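Local coordinates for T9SS C-terminal target domain-containing protein (Bacteroides cellulosilyticus, PDB 5JVK) that is probably an endo-acting glycoside hydrolase of family 39 that hydrolyses O-glycosidic bonds, in a gut Bacteroides, at residues G107-P112 against R132-L137; L137-V142 against I171-A176; G147-P152 against A201-Y206; E153-F158 against K209-R214; T187-T192 against P224-P229. All coordinates share one frame; numbering follows the deposited sequence.

Interaction 1: G107-P112 against R132-L137; sequences GVCVHP and RIRTDL
Val108 and Ile133 pair on neighbouring parallel strands, the first two of an eight-stranded beta/alpha barrel. Strand 106-109, helix 118-127 and strand 132-138 make a beta-alpha-beta unit. Val108 uses both ends of its backbone: its N donates to Arg132 O at 3.1 Å, and its O accepts from Arg134 N. The next bond is straighter. Val110 N lies 2.8 Å from Arg134 O, with an angle of 175° at the hydrogen. Thr135 then adds a side-chain bond beyond Cys109, where the first strand ends. Its OG1 donates to Val110 O at 2.9 Å, nearly in line with the C=O bond. The hydroxyl reaches there because OG1 stands anti to the backbone N (chi1 -166°). A valine here would take away this donor and is likely to leave Val110 O without its mate, so that the chain after Cys109 could shift. On the Val108 and Ile133 face, Val110 CG2 touches Ile133 CG2 at 3.7 Å. Phe122 and Ile125 of helix 118-127 pack on this outer layer. The other face carries Cys109 and Arg134 and looks into the barrel. The extended Arg134 forms salt bridges with Glu219 and Glu340 and a hydrogen bond with Asn222, which should fix its guanidinium. Cys109 SG sits at the edge of that group, 4.0 Å from Arg134 NH1.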
# COMPACT_ATOMS: atom_id res chain seq x y z
N GLY A 107 -1.32 4.55 0.59
CA GLY A 107 -0.14 4.66 -0.26
C GLY A 107 0.39 3.28 -0.62
O GLY A 107 -0.06 2.28 -0.07
N VAL A 108 1.36 3.24 -1.54
CA VAL A 108 2.03 2.00 -1.91
C VAL A 108 3.48 2.26 -2.33
O VAL A 108 3.76 3.24 -3.02
CB VAL A 108 1.25 1.26 -3.03
CG1 VAL A 108 1.25 2.05 -4.34
CG2 VAL A 108 1.81 -0.14 -3.25
N CYS A 109 4.39 1.38 -1.91
CA CYS A 109 5.80 1.49 -2.28
C CYS A 109 6.00 0.96 -3.69
O CYS A 109 5.55 -0.14 -4.01
CB CYS A 109 6.68 0.71 -1.30
SG CYS A 109 6.69 1.44 0.36
N VAL A 110 6.66 1.76 -4.53
CA VAL A 110 6.81 1.47 -5.96
C VAL A 110 8.28 1.55 -6.37
O VAL A 110 8.89 2.62 -6.31
CB VAL A 110 5.99 2.46 -6.83
CG1 VAL A 110 6.01 2.03 -8.29
CG2 VAL A 110 4.56 2.57 -6.32
N HIS A 111 8.82 0.42 -6.79
CA HIS A 111 10.14 0.37 -7.43
C HIS A 111 9.97 0.67 -8.93
O HIS A 111 8.86 0.55 -9.45
CB HIS A 111 10.78 -1.00 -7.23
CG HIS A 111 10.97 -1.37 -5.80
ND1 HIS A 111 11.85 -0.71 -4.97
CD2 HIS A 111 10.39 -2.33 -5.04
CE1 HIS A 111 11.81 -1.25 -3.76
NE2 HIS A 111 10.93 -2.23 -3.78
N PRO A 112 11.06 1.06 -9.62
CA PRO A 112 10.98 1.28 -11.07
C PRO A 112 10.45 0.05 -11.83
O PRO A 112 10.86 -1.07 -11.51
CB PRO A 112 12.43 1.57 -11.46
CG PRO A 112 13.05 2.12 -10.23
CD PRO A 112 12.40 1.40 -9.09
N ARG A 132 -1.18 7.80 -2.95
CA ARG A 132 0.21 8.12 -2.66
C ARG A 132 1.12 6.99 -3.15
O ARG A 132 0.71 5.83 -3.20
CB ARG A 132 0.43 8.31 -1.16
CG ARG A 132 -0.35 9.46 -0.55
CD ARG A 132 -0.12 9.52 0.95
NE ARG A 132 -0.94 10.53 1.61
CZ ARG A 132 -0.70 11.84 1.63
NH1 ARG A 132 0.35 12.36 1.01
NH2 ARG A 132 -1.54 12.64 2.29
N ILE A 133 2.35 7.35 -3.52
CA ILE A 133 3.39 6.36 -3.82
C ILE A 133 4.69 6.76 -3.14
O ILE A 133 4.96 7.94 -2.93
CB ILE A 133 3.60 6.14 -5.33
CG1 ILE A 133 4.04 7.43 -6.06
CG2 ILE A 133 2.35 5.53 -5.96
CD1 ILE A 133 5.54 7.62 -6.20
N ARG A 134 5.49 5.75 -2.78
CA ARG A 134 6.80 5.95 -2.19
C ARG A 134 7.85 5.33 -3.09
O ARG A 134 7.68 4.20 -3.55
CB ARG A 134 6.86 5.33 -0.79
CG ARG A 134 8.20 5.49 -0.08
CD ARG A 134 8.08 4.98 1.34
NE ARG A 134 9.32 5.10 2.12
CZ ARG A 134 10.22 4.14 2.32
NH1 ARG A 134 10.10 2.92 1.79
NH2 ARG A 134 11.29 4.40 3.07
N THR A 135 8.94 6.06 -3.33
CA THR A 135 10.07 5.51 -4.06
C THR A 135 11.39 6.16 -3.66
O THR A 135 11.41 7.22 -3.03
CB THR A 135 9.86 5.57 -5.59
OG1 THR A 135 10.83 4.74 -6.24
CG2 THR A 135 9.95 7.00 -6.11
N ASP A 136 12.48 5.50 -4.03
CA ASP A 136 13.82 5.89 -3.59
C ASP A 136 14.42 6.98 -4.45
O ASP A 136 14.08 7.13 -5.63
CB ASP A 136 14.76 4.68 -3.60
CG ASP A 136 14.31 3.59 -2.67
OD1 ASP A 136 14.60 3.69 -1.45
OD2 ASP A 136 13.67 2.63 -3.15
N LEU A 137 15.33 7.73 -3.85
CA LEU A 137 16.20 8.64 -4.57
C LEU A 137 17.58 8.55 -3.92
O LEU A 137 17.73 8.85 -2.73
CB LEU A 137 15.65 10.07 -4.53
CG LEU A 137 16.34 11.14 -5.38
CD1 LEU A 137 17.66 11.60 -4.77
CD2 LEU A 137 16.55 10.66 -6.82

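Interaction 2: L137-V142 against I171-A176; sequences LAWEHV and IVFGYA
Leu137 and Phe173 face each other in a parallel bridge, and Leu137 bonds the residues on either side of Phe173. Leu137 N donates to Val172 O at 2.9 Å, and Leu137 O accepts from Gly174 N. The last bond is close to straight: Trp139 N reaches Gly174 O at 3.1 Å, with an angle of 171° at the hydrogen. Gly174 has backbone angles at which a CB would press on the carbonyl O of Phe173, so the site calls for glycine. These bonds join strands 132-138 and 168-174, the second and third of the beta/alpha barrel, at their C-terminal ends. In barrels of this kind the active site lies at that end. Here strand 132-138 turns directly into helix 139-142, with Ala138 as N-cap residue and its O accepting from Val142 N. The apolar contacts lie on the outer face of the sheet. Leu137 CD1 meets the edge of the Phe173 ring, 3.3 Å from CD1 of Phe173. Leu137 CB rests on Ile171 CG2 at 3.6 Å. Trp139 CB comes against the far end of the same ring, 3.7 Å from Phe173 CZ. The indole five-membered ring and the phenyl ring are set obliquely, their planes 40° apart. A chi1 of 179° carries the indole past the strand end, where Ala203 and Cys200 of helix 194-211 pack on it. The carbonyl Tyr175 O packs at the indole edge, near its plane, 3.6 Å from Trp139 CE3. The polar end of the indole, Trp139 NE1, is hydrogen-bonded to Glu143.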
# COMPACT_ATOMS: atom_id res chain seq x y z
N LEU A 137 15.33 7.73 -3.85
CA LEU A 137 16.20 8.64 -4.57
C LEU A 137 17.58 8.55 -3.92
O LEU A 137 17.73 8.85 -2.73
CB LEU A 137 15.65 10.07 -4.53
CG LEU A 137 16.34 11.14 -5.38
CD1 LEU A 137 17.66 11.60 -4.77
CD2 LEU A 137 16.55 10.66 -6.82
N ALA A 138 18.57 8.13 -4.69
CA ALA A 138 19.93 7.96 -4.19
C ALA A 138 20.67 9.30 -4.21
O ALA A 138 20.69 9.98 -5.23
CB ALA A 138 20.67 6.93 -5.03
N TRP A 139 21.25 9.66 -3.07
CA TRP A 139 22.17 10.81 -2.95
C TRP A 139 23.30 10.71 -3.98
O TRP A 139 23.62 11.68 -4.65
CB TRP A 139 22.72 10.86 -1.51
CG TRP A 139 23.69 11.96 -1.17
CD1 TRP A 139 23.95 13.10 -1.88
CD2 TRP A 139 24.51 12.02 0.00
NE1 TRP A 139 24.90 13.86 -1.23
CE2 TRP A 139 25.26 13.22 -0.07
CE3 TRP A 139 24.70 11.18 1.11
CZ2 TRP A 139 26.17 13.60 0.92
CZ3 TRP A 139 25.61 11.55 2.09
CH2 TRP A 139 26.34 12.75 1.99
N GLU A 140 23.86 9.51 -4.09
CA GLU A 140 24.84 9.15 -5.14
C GLU A 140 24.44 9.62 -6.54
O GLU A 140 25.24 10.24 -7.25
CB GLU A 140 25.05 7.63 -5.13
CG GLU A 140 26.17 7.11 -6.02
CD GLU A 140 26.49 5.65 -5.75
OE1 GLU A 140 26.76 5.30 -4.58
OE2 GLU A 140 26.49 4.85 -6.71
N HIS A 141 23.19 9.34 -6.93
CA HIS A 141 22.68 9.71 -8.25
C HIS A 141 22.38 11.22 -8.41
O HIS A 141 22.50 11.74 -9.52
CB HIS A 141 21.43 8.89 -8.60
CG HIS A 141 21.70 7.41 -8.72
ND1 HIS A 141 20.73 6.46 -8.46
CD2 HIS A 141 22.81 6.73 -9.07
CE1 HIS A 141 21.24 5.26 -8.64
NE2 HIS A 141 22.50 5.39 -9.01
N VAL A 142 22.01 11.90 -7.32
CA VAL A 142 21.76 13.35 -7.38
C VAL A 142 23.05 14.19 -7.41
O VAL A 142 23.10 15.19 -8.12
CB VAL A 142 20.79 13.83 -6.25
CG1 VAL A 142 20.99 15.29 -5.85
CG2 VAL A 142 19.36 13.63 -6.70
N ILE A 171 9.10 10.81 -1.38
CA ILE A 171 10.44 10.41 -1.83
C ILE A 171 11.36 10.18 -0.64
O ILE A 171 11.55 11.07 0.19
CB ILE A 171 11.07 11.47 -2.77
CG1 ILE A 171 10.16 11.75 -3.98
CG2 ILE A 171 12.47 11.04 -3.23
CD1 ILE A 171 10.00 10.59 -4.96
N VAL A 172 11.94 8.98 -0.57
CA VAL A 172 12.92 8.64 0.47
C VAL A 172 14.34 8.87 -0.07
O VAL A 172 14.78 8.19 -1.00
CB VAL A 172 12.70 7.23 1.09
CG1 VAL A 172 12.91 6.09 0.10
CG2 VAL A 172 13.60 7.03 2.31
N PHE A 173 15.02 9.85 0.51
CA PHE A 173 16.34 10.30 0.07
C PHE A 173 17.42 9.72 0.97
O PHE A 173 17.35 9.86 2.19
CB PHE A 173 16.41 11.83 0.13
CG PHE A 173 17.73 12.41 -0.30
CD1 PHE A 173 17.96 12.68 -1.63
CD2 PHE A 173 18.73 12.69 0.62
CE1 PHE A 173 19.17 13.21 -2.06
CE2 PHE A 173 19.94 13.22 0.21
CZ PHE A 173 20.17 13.48 -1.13
N GLY A 174 18.44 9.09 0.38
CA GLY A 174 19.58 8.64 1.17
C GLY A 174 20.54 7.68 0.49
O GLY A 174 20.75 7.75 -0.72
N TYR A 175 21.08 6.77 1.30
CA TYR A 175 22.25 5.94 0.98
C TYR A 175 23.53 6.76 0.75
O TYR A 175 23.49 7.88 0.24
CB TYR A 175 21.96 4.96 -0.17
CG TYR A 175 20.76 4.07 0.08
CD1 TYR A 175 20.67 3.29 1.24
CD2 TYR A 175 19.71 3.99 -0.84
CE1 TYR A 175 19.57 2.47 1.48
CE2 TYR A 175 18.61 3.18 -0.61
CZ TYR A 175 18.54 2.42 0.55
OH TYR A 175 17.45 1.61 0.78
N ALA A 176 24.67 6.18 1.14
CA ALA A 176 25.93 6.92 1.23
C ALA A 176 26.51 7.28 -0.14
O ALA A 176 26.54 6.46 -1.05
CB ALA A 176 26.95 6.12 2.03

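Interaction 3: G147-P152 against A201-Y206; sequences GKYVMP and ANALAY
Tyr149 and Ala203 mark the closest backbone approach, with CA atoms 7.2 Å apart, as the irregular segment 147-152 passes the side of a helix. The gap is filled chiefly by two tyrosines. The rings of Tyr149 and Tyr206 are near parallel, with planes 22° apart, but they are slid so far that they barely overlap; their centroids are 5.1 Å apart. Each ring instead covers the other's CB. Tyr149 CB sits over the middle of the Tyr206 face, 3.5 Å from the ring centroid, in a CH-pi contact only 6° off the normal. Tyr206 CB lies over the Tyr149 ring, 4.2 Å from its centroid and toward the rim. The two side chains thus run past each other in opposite directions. This joins the loop between helices 139-142 and 153-164 to helix 194-211, on the outer side of the beta/alpha barrel. The loop is also tied to its own preceding helix by a backbone bond between Val150 and Val142. With chi1 at 163°, the Tyr206 ring points away from its own N, off the helix and against the loop at Val150 and Met151. Its OH ends 3.4 Å from Met151 N, near the ring plane, but at a poor angle for a bond. Met151 bends its chain back, and its CE comes 4.3 Å from Tyr206 CE1. Tyr149 reaches the other way along the helix. Its OH touches Asn202 CB at 3.2 Å, while its CE2 is 3.9 Å from Ala203 CA. Gly147 O lies over the face of Tyr149 opposite to Tyr206.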
# COMPACT_ATOMS: atom_id res chain seq x y z
N GLY A 147 29.52 18.98 -5.05
CA GLY A 147 28.95 20.29 -5.37
C GLY A 147 28.19 20.42 -6.68
O GLY A 147 27.56 21.44 -6.92
N LYS A 148 28.24 19.39 -7.53
CA LYS A 148 27.60 19.41 -8.84
C LYS A 148 26.37 18.50 -8.81
O LYS A 148 26.49 17.33 -8.46
CB LYS A 148 28.58 18.93 -9.92
CG LYS A 148 29.84 19.78 -10.01
CD LYS A 148 30.62 19.50 -11.29
CE LYS A 148 30.04 20.24 -12.48
NZ LYS A 148 30.73 19.89 -13.76
N TYR A 149 25.22 19.05 -9.18
CA TYR A 149 23.94 18.37 -9.01
C TYR A 149 23.27 18.00 -10.33
O TYR A 149 23.53 18.61 -11.37
CB TYR A 149 22.99 19.23 -8.18
CG TYR A 149 23.54 19.64 -6.84
CD1 TYR A 149 23.56 20.98 -6.45
CD2 TYR A 149 24.05 18.69 -5.95
CE1 TYR A 149 24.07 21.37 -5.22
CE2 TYR A 149 24.57 19.07 -4.71
CZ TYR A 149 24.57 20.40 -4.35
OH TYR A 149 25.08 20.77 -3.13
N VAL A 150 22.40 16.99 -10.26
CA VAL A 150 21.58 16.57 -11.40
C VAL A 150 20.36 15.79 -10.89
O VAL A 150 20.44 15.09 -9.89
CB VAL A 150 22.40 15.71 -12.40
CG1 VAL A 150 22.86 14.39 -11.77
CG2 VAL A 150 21.61 15.45 -13.68
N MET A 151 19.23 15.95 -11.59
CA MET A 151 18.00 15.22 -11.27
C MET A 151 17.91 14.00 -12.20
O MET A 151 17.80 14.18 -13.42
CB MET A 151 16.78 16.13 -11.46
CG MET A 151 15.44 15.53 -11.06
SD MET A 151 15.35 14.96 -9.35
CE MET A 151 15.63 16.48 -8.45
N PRO A 152 17.96 12.77 -11.65
CA PRO A 152 17.90 11.57 -12.52
C PRO A 152 16.61 11.45 -13.33
O PRO A 152 15.58 12.01 -12.93
CB PRO A 152 18.02 10.40 -11.53
CG PRO A 152 18.68 10.98 -10.33
CD PRO A 152 18.19 12.39 -10.24
N ALA A 201 22.72 17.69 3.06
CA ALA A 201 21.71 18.75 3.20
C ALA A 201 21.51 19.56 1.92
O ALA A 201 20.38 19.81 1.52
CB ALA A 201 22.08 19.67 4.35
N ASN A 202 22.62 19.97 1.29
CA ASN A 202 22.56 20.74 0.05
C ASN A 202 22.13 19.89 -1.16
O ASN A 202 21.56 20.43 -2.11
CB ASN A 202 23.90 21.42 -0.24
CG ASN A 202 24.25 22.49 0.79
OD1 ASN A 202 23.38 23.22 1.27
ND2 ASN A 202 25.53 22.59 1.13
N ALA A 203 22.41 18.59 -1.12
CA ALA A 203 21.97 17.66 -2.17
C ALA A 203 20.46 17.47 -2.17
O ALA A 203 19.82 17.49 -3.23
CB ALA A 203 22.67 16.32 -2.03
N LEU A 204 19.89 17.27 -0.98
CA LEU A 204 18.44 17.16 -0.82
C LEU A 204 17.75 18.50 -1.11
O LEU A 204 16.72 18.53 -1.78
CB LEU A 204 18.07 16.69 0.59
CG LEU A 204 16.58 16.58 0.95
CD1 LEU A 204 15.83 15.70 -0.03
CD2 LEU A 204 16.41 16.06 2.37
N ALA A 205 18.34 19.59 -0.61
CA ALA A 205 17.82 20.94 -0.85
C ALA A 205 17.73 21.28 -2.33
O ALA A 205 16.79 21.97 -2.75
CB ALA A 205 18.68 21.97 -0.12
N TYR A 206 18.70 20.81 -3.12
CA TYR A 206 18.64 20.91 -4.59
C TYR A 206 17.43 20.18 -5.15
O TYR A 206 16.69 20.73 -5.98
CB TYR A 206 19.92 20.37 -5.24
CG TYR A 206 19.76 20.08 -6.72
CD1 TYR A 206 19.57 18.77 -7.17
CD2 TYR A 206 19.75 21.11 -7.66
CE1 TYR A 206 19.40 18.50 -8.53
CE2 TYR A 206 19.59 20.85 -9.01
CZ TYR A 206 19.41 19.54 -9.44
OH TYR A 206 19.25 19.27 -10.78

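Interaction 4: E153-F158 against K209-R214; sequences EHMYQF and KEMGNR
Met155 and Met211 form the buried part of this contact. The methyl CE of Met211 lies 3.7 Å from Met155 CE and 3.9 Å from Met155 CB. The Met211 chain turns at chi2 (-66°), which brings its CE to Met155; the two side chains cross at a slant. The methionine pair is closed in by neighbours: Leu137 touches Met155 from the strand side, and Met151 and Val159 touch Met211. Helices 153-164 and 194-211 are neighbours on the outside of the beta/alpha barrel, separated in sequence by strand 168-174. They do not pack backbone to backbone here, since the nearest CA atoms, those of Tyr156 and Met211, are 8.9 Å apart. Long side chains bridge the space. Toward solvent the contact thins to one polar bond. Tyr156 OH donates to Glu210 OE2 at 2.8 Å. The hydroxyl comes on the anti side of that oxygen, 35° out of the carboxylate plane. The ring and carboxylate planes are 76° apart. A phenylalanine in place of Tyr156 would remove the hydroxyl and would probably leave Glu210 OE2 without this donor, its carboxylate freer to turn. Arg214 borders the same ring more loosely. Its NH1 is at the ring edge, 4.3 Å from Tyr156 CD1, too far for more than light packing. The guanidinium is held instead by a salt bridge from Arg214 NH2 to Glu163.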
# COMPACT_ATOMS: atom_id res chain seq x y z
N GLU A 153 16.68 10.73 -14.44
CA GLU A 153 15.54 10.60 -15.36
C GLU A 153 14.34 9.89 -14.72
O GLU A 153 13.20 10.29 -14.96
CB GLU A 153 15.97 9.88 -16.66
CG GLU A 153 14.88 9.70 -17.72
CD GLU A 153 14.18 10.99 -18.12
OE1 GLU A 153 12.98 10.93 -18.47
OE2 GLU A 153 14.82 12.07 -18.10
N HIS A 154 14.61 8.87 -13.92
CA HIS A 154 13.53 8.12 -13.25
C HIS A 154 12.67 8.99 -12.31
O HIS A 154 11.48 8.72 -12.16
CB HIS A 154 14.05 6.86 -12.54
CG HIS A 154 14.96 7.12 -11.37
ND1 HIS A 154 14.49 7.21 -10.08
CD2 HIS A 154 16.30 7.27 -11.30
CE1 HIS A 154 15.51 7.43 -9.26
NE2 HIS A 154 16.62 7.47 -9.98
N MET A 155 13.26 10.04 -11.72
CA MET A 155 12.50 10.97 -10.87
C MET A 155 11.43 11.76 -11.63
O MET A 155 10.30 11.87 -11.15
CB MET A 155 13.43 11.95 -10.15
CG MET A 155 14.07 11.37 -8.89
SD MET A 155 12.89 10.96 -7.60
CE MET A 155 12.23 12.57 -7.21
N TYR A 156 11.80 12.31 -12.78
CA TYR A 156 10.84 13.00 -13.65
C TYR A 156 9.74 12.05 -14.14
O TYR A 156 8.57 12.44 -14.21
CB TYR A 156 11.54 13.66 -14.86
CG TYR A 156 12.43 14.84 -14.51
CD1 TYR A 156 11.91 15.97 -13.88
CD2 TYR A 156 13.80 14.84 -14.83
CE1 TYR A 156 12.72 17.06 -13.56
CE2 TYR A 156 14.61 15.92 -14.52
CZ TYR A 156 14.07 17.03 -13.89
OH TYR A 156 14.87 18.10 -13.58
N GLN A 157 10.13 10.81 -14.47
CA GLN A 157 9.18 9.76 -14.87
C GLN A 157 8.17 9.43 -13.76
O GLN A 157 6.96 9.39 -14.01
CB GLN A 157 9.92 8.48 -15.30
CG GLN A 157 10.64 8.59 -16.64
CD GLN A 157 11.40 7.33 -17.00
OE1 GLN A 157 12.40 6.99 -16.36
NE2 GLN A 157 10.94 6.62 -18.03
N PHE A 158 8.68 9.20 -12.55
CA PHE A 158 7.84 8.92 -11.37
C PHE A 158 6.85 10.05 -11.07
O PHE A 158 5.66 9.80 -10.89
CB PHE A 158 8.70 8.65 -10.10
CG PHE A 158 8.94 7.19 -9.83
CD1 PHE A 158 10.22 6.64 -9.95
CD2 PHE A 158 7.90 6.37 -9.44
CE1 PHE A 158 10.44 5.30 -9.69
CE2 PHE A 158 8.11 5.02 -9.18
CZ PHE A 158 9.38 4.48 -9.30
N LYS A 209 14.11 21.99 -4.20
CA LYS A 209 13.98 23.18 -5.05
C LYS A 209 13.44 22.83 -6.44
O LYS A 209 12.49 23.46 -6.92
CB LYS A 209 15.34 23.87 -5.23
CG LYS A 209 15.26 25.33 -5.68
CD LYS A 209 16.60 25.80 -6.24
CE LYS A 209 16.52 27.22 -6.77
NZ LYS A 209 16.46 28.23 -5.68
N GLU A 210 14.05 21.82 -7.05
CA GLU A 210 13.75 21.40 -8.42
C GLU A 210 12.30 20.95 -8.57
O GLU A 210 11.60 21.40 -9.48
CB GLU A 210 14.70 20.27 -8.84
CG GLU A 210 14.60 19.81 -10.29
CD GLU A 210 15.04 20.86 -11.30
OE1 GLU A 210 15.70 21.85 -10.92
OE2 GLU A 210 14.73 20.67 -12.50
N MET A 211 11.87 20.07 -7.68
CA MET A 211 10.51 19.55 -7.69
C MET A 211 9.50 20.58 -7.19
O MET A 211 8.41 20.70 -7.76
CB MET A 211 10.41 18.29 -6.82
CG MET A 211 11.21 17.11 -7.36
SD MET A 211 10.53 16.53 -8.91
CE MET A 211 11.85 15.47 -9.50
N GLY A 212 9.86 21.31 -6.14
CA GLY A 212 8.97 22.29 -5.55
C GLY A 212 7.85 21.60 -4.81
O GLY A 212 8.10 20.67 -4.03
N ASN A 213 6.61 22.03 -5.07
CA ASN A 213 5.42 21.42 -4.47
C ASN A 213 4.81 20.30 -5.33
O ASN A 213 3.69 19.85 -5.08
CB ASN A 213 4.39 22.50 -4.14
CG ASN A 213 4.85 23.41 -3.00
OD1 ASN A 213 6.04 23.43 -2.65
ND2 ASN A 213 3.92 24.16 -2.42
N ARG A 214 5.56 19.83 -6.33
CA ARG A 214 5.26 18.57 -7.01
C ARG A 214 5.53 17.38 -6.07
O ARG A 214 4.93 16.31 -6.23
CB ARG A 214 6.09 18.43 -8.28
CG ARG A 214 5.86 19.52 -9.32
CD ARG A 214 6.81 19.37 -10.50
NE ARG A 214 6.42 18.26 -11.38
CZ ARG A 214 7.18 17.72 -12.33
NH1 ARG A 214 8.41 18.18 -12.57
NH2 ARG A 214 6.71 16.71 -13.06

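Interaction 5: T187-T192 against P224-P229; sequences TIPFPT and PNYADP
Phe190 and Ala227 meet face on. Ala227 CB sits over the centre of the phenyl ring, 3.8 Å from its centroid and 10° off the normal. Pro191 CD covers the opposite face toward the rim, so the ring is held between the two. The first torsion of Phe190, -172°, turns the ring from its own N across to the other loop. There CE1 of Phe190 also touches Pro224 CB at 4.0 Å. Tyr226 repeats the arrangement with prolines. Pro189 CG stands over the middle of its ring, 4.1 Å from the centroid and 4° off the normal, and Pro224 CA lies on the other face. Pro189 is the centre of an inverse gamma turn, and its O comes 3.5 Å from Tyr226 CE1. Ile188 adds its CD1 against Ala227 CA at 3.9 Å. The segments are loops that follow strands 168-174 and 217-220 of the beta/alpha barrel, at its C-terminal end. Trp221 ties them further: it stacks edge-to-face with Phe190, and its NE1 is hydrogen-bonded to Tyr226 OH. Between the two loops themselves the contact is made of CH-pi and apolar touches, so their fit rests on shape rather than on polar bonds.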
# COMPACT_ATOMS: atom_id res chain seq x y z
N THR A 187 32.86 5.71 10.28
CA THR A 187 32.34 4.67 11.18
C THR A 187 31.22 3.82 10.57
O THR A 187 31.21 2.60 10.74
CB THR A 187 31.82 5.29 12.51
OG1 THR A 187 30.98 6.41 12.22
CG2 THR A 187 32.98 5.75 13.38
N ILE A 188 30.30 4.46 9.85
CA ILE A 188 29.07 3.81 9.35
C ILE A 188 28.69 4.33 7.96
O ILE A 188 29.16 5.39 7.56
CB ILE A 188 27.89 4.05 10.33
CG1 ILE A 188 27.74 5.54 10.68
CG2 ILE A 188 28.08 3.23 11.60
CD1 ILE A 188 26.54 5.86 11.54
N PRO A 189 27.84 3.59 7.21
CA PRO A 189 27.37 4.09 5.91
C PRO A 189 26.27 5.15 6.07
O PRO A 189 25.11 4.94 5.71
CB PRO A 189 26.88 2.82 5.20
CG PRO A 189 26.43 1.93 6.31
CD PRO A 189 27.31 2.23 7.49
N PHE A 190 26.67 6.30 6.61
CA PHE A 190 25.76 7.38 7.01
C PHE A 190 26.63 8.59 7.36
O PHE A 190 27.62 8.44 8.09
CB PHE A 190 24.93 6.94 8.23
CG PHE A 190 23.84 7.90 8.61
CD1 PHE A 190 22.57 7.77 8.05
CD2 PHE A 190 24.06 8.91 9.54
CE1 PHE A 190 21.55 8.65 8.41
CE2 PHE A 190 23.04 9.78 9.90
CZ PHE A 190 21.79 9.65 9.33
N PRO A 191 26.30 9.79 6.84
CA PRO A 191 27.22 10.93 6.99
C PRO A 191 27.39 11.41 8.44
O PRO A 191 26.43 11.88 9.05
CB PRO A 191 26.56 12.03 6.14
CG PRO A 191 25.11 11.68 6.14
CD PRO A 191 25.07 10.18 6.12
N THR A 192 28.60 11.25 8.97
CA THR A 192 28.95 11.69 10.33
C THR A 192 29.98 12.84 10.39
O THR A 192 30.27 13.33 11.49
CB THR A 192 29.46 10.51 11.19
OG1 THR A 192 30.53 9.84 10.52
CG2 THR A 192 28.33 9.53 11.45
N PRO A 224 17.88 3.68 8.66
CA PRO A 224 19.20 3.89 9.24
C PRO A 224 19.32 3.27 10.64
O PRO A 224 19.41 3.99 11.64
CB PRO A 224 19.30 5.42 9.28
CG PRO A 224 17.90 5.86 9.49
CD PRO A 224 17.10 4.93 8.62
N ASN A 225 19.32 1.94 10.70
CA ASN A 225 19.42 1.20 11.96
C ASN A 225 20.86 1.27 12.49
O ASN A 225 21.08 1.40 13.70
CB ASN A 225 19.01 -0.26 11.75
CG ASN A 225 17.53 -0.40 11.42
OD1 ASN A 225 17.16 -0.81 10.32
ND2 ASN A 225 16.68 -0.08 12.38
N TYR A 226 21.81 1.14 11.57
CA TYR A 226 23.23 1.45 11.82
C TYR A 226 23.52 2.82 12.48
O TYR A 226 24.47 2.94 13.24
CB TYR A 226 24.07 1.31 10.52
CG TYR A 226 23.37 1.76 9.24
CD1 TYR A 226 23.27 3.11 8.92
CD2 TYR A 226 22.83 0.82 8.35
CE1 TYR A 226 22.63 3.52 7.75
CE2 TYR A 226 22.19 1.22 7.19
CZ TYR A 226 22.10 2.57 6.89
OH TYR A 226 21.47 2.97 5.73
N ALA A 227 22.70 3.84 12.18
CA ALA A 227 22.85 5.18 12.76
C ALA A 227 22.07 5.34 14.07
O ALA A 227 20.87 5.08 14.11
CB ALA A 227 22.40 6.23 11.76
N ASP A 228 22.77 5.76 15.13
CA ASP A 228 22.14 6.06 16.42
C ASP A 228 21.24 7.30 16.29
O ASP A 228 21.63 8.27 15.64
CB ASP A 228 23.21 6.30 17.49
CG ASP A 228 22.62 6.56 18.87
OD1 ASP A 228 22.17 5.60 19.53
OD2 ASP A 228 22.60 7.74 19.30
N PRO A 229 20.03 7.27 16.89
CA PRO A 229 19.13 8.43 16.86
C PRO A 229 19.74 9.76 17.33
O PRO A 229 19.63 10.76 16.63
CB PRO A 229 17.98 8.00 17.79
CG PRO A 229 17.94 6.52 17.66
CD PRO A 229 19.35 6.08 17.45

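Interactions 1 and 2 are consecutive strand pairings of one barrel. They share Leu137, their centres are about 13 Å apart, and Thr135 O probably bonds Val172 N between them. Interactions 3 and 4 lie on the outer helix layer, their centres about 12 Å apart, with Met151 touching Tyr156 and Met211. Interaction 2 reaches this layer: Val142 O and Val150 N are 2.9 Å apart, a probable hydrogen bond, and Leu137 packs on Met155. The centre of interaction 5 is about 15 Å from that of interaction 2, and Pro191 touches Trp139. Interactions 4 and 5 stay about 17 Å apart at their nearest atoms. Asp136 and Tyr175 each hydrogen-bond glycerol, probably from the crystallisation liquor, which may mark a pocket at the barrel's C-terminal end.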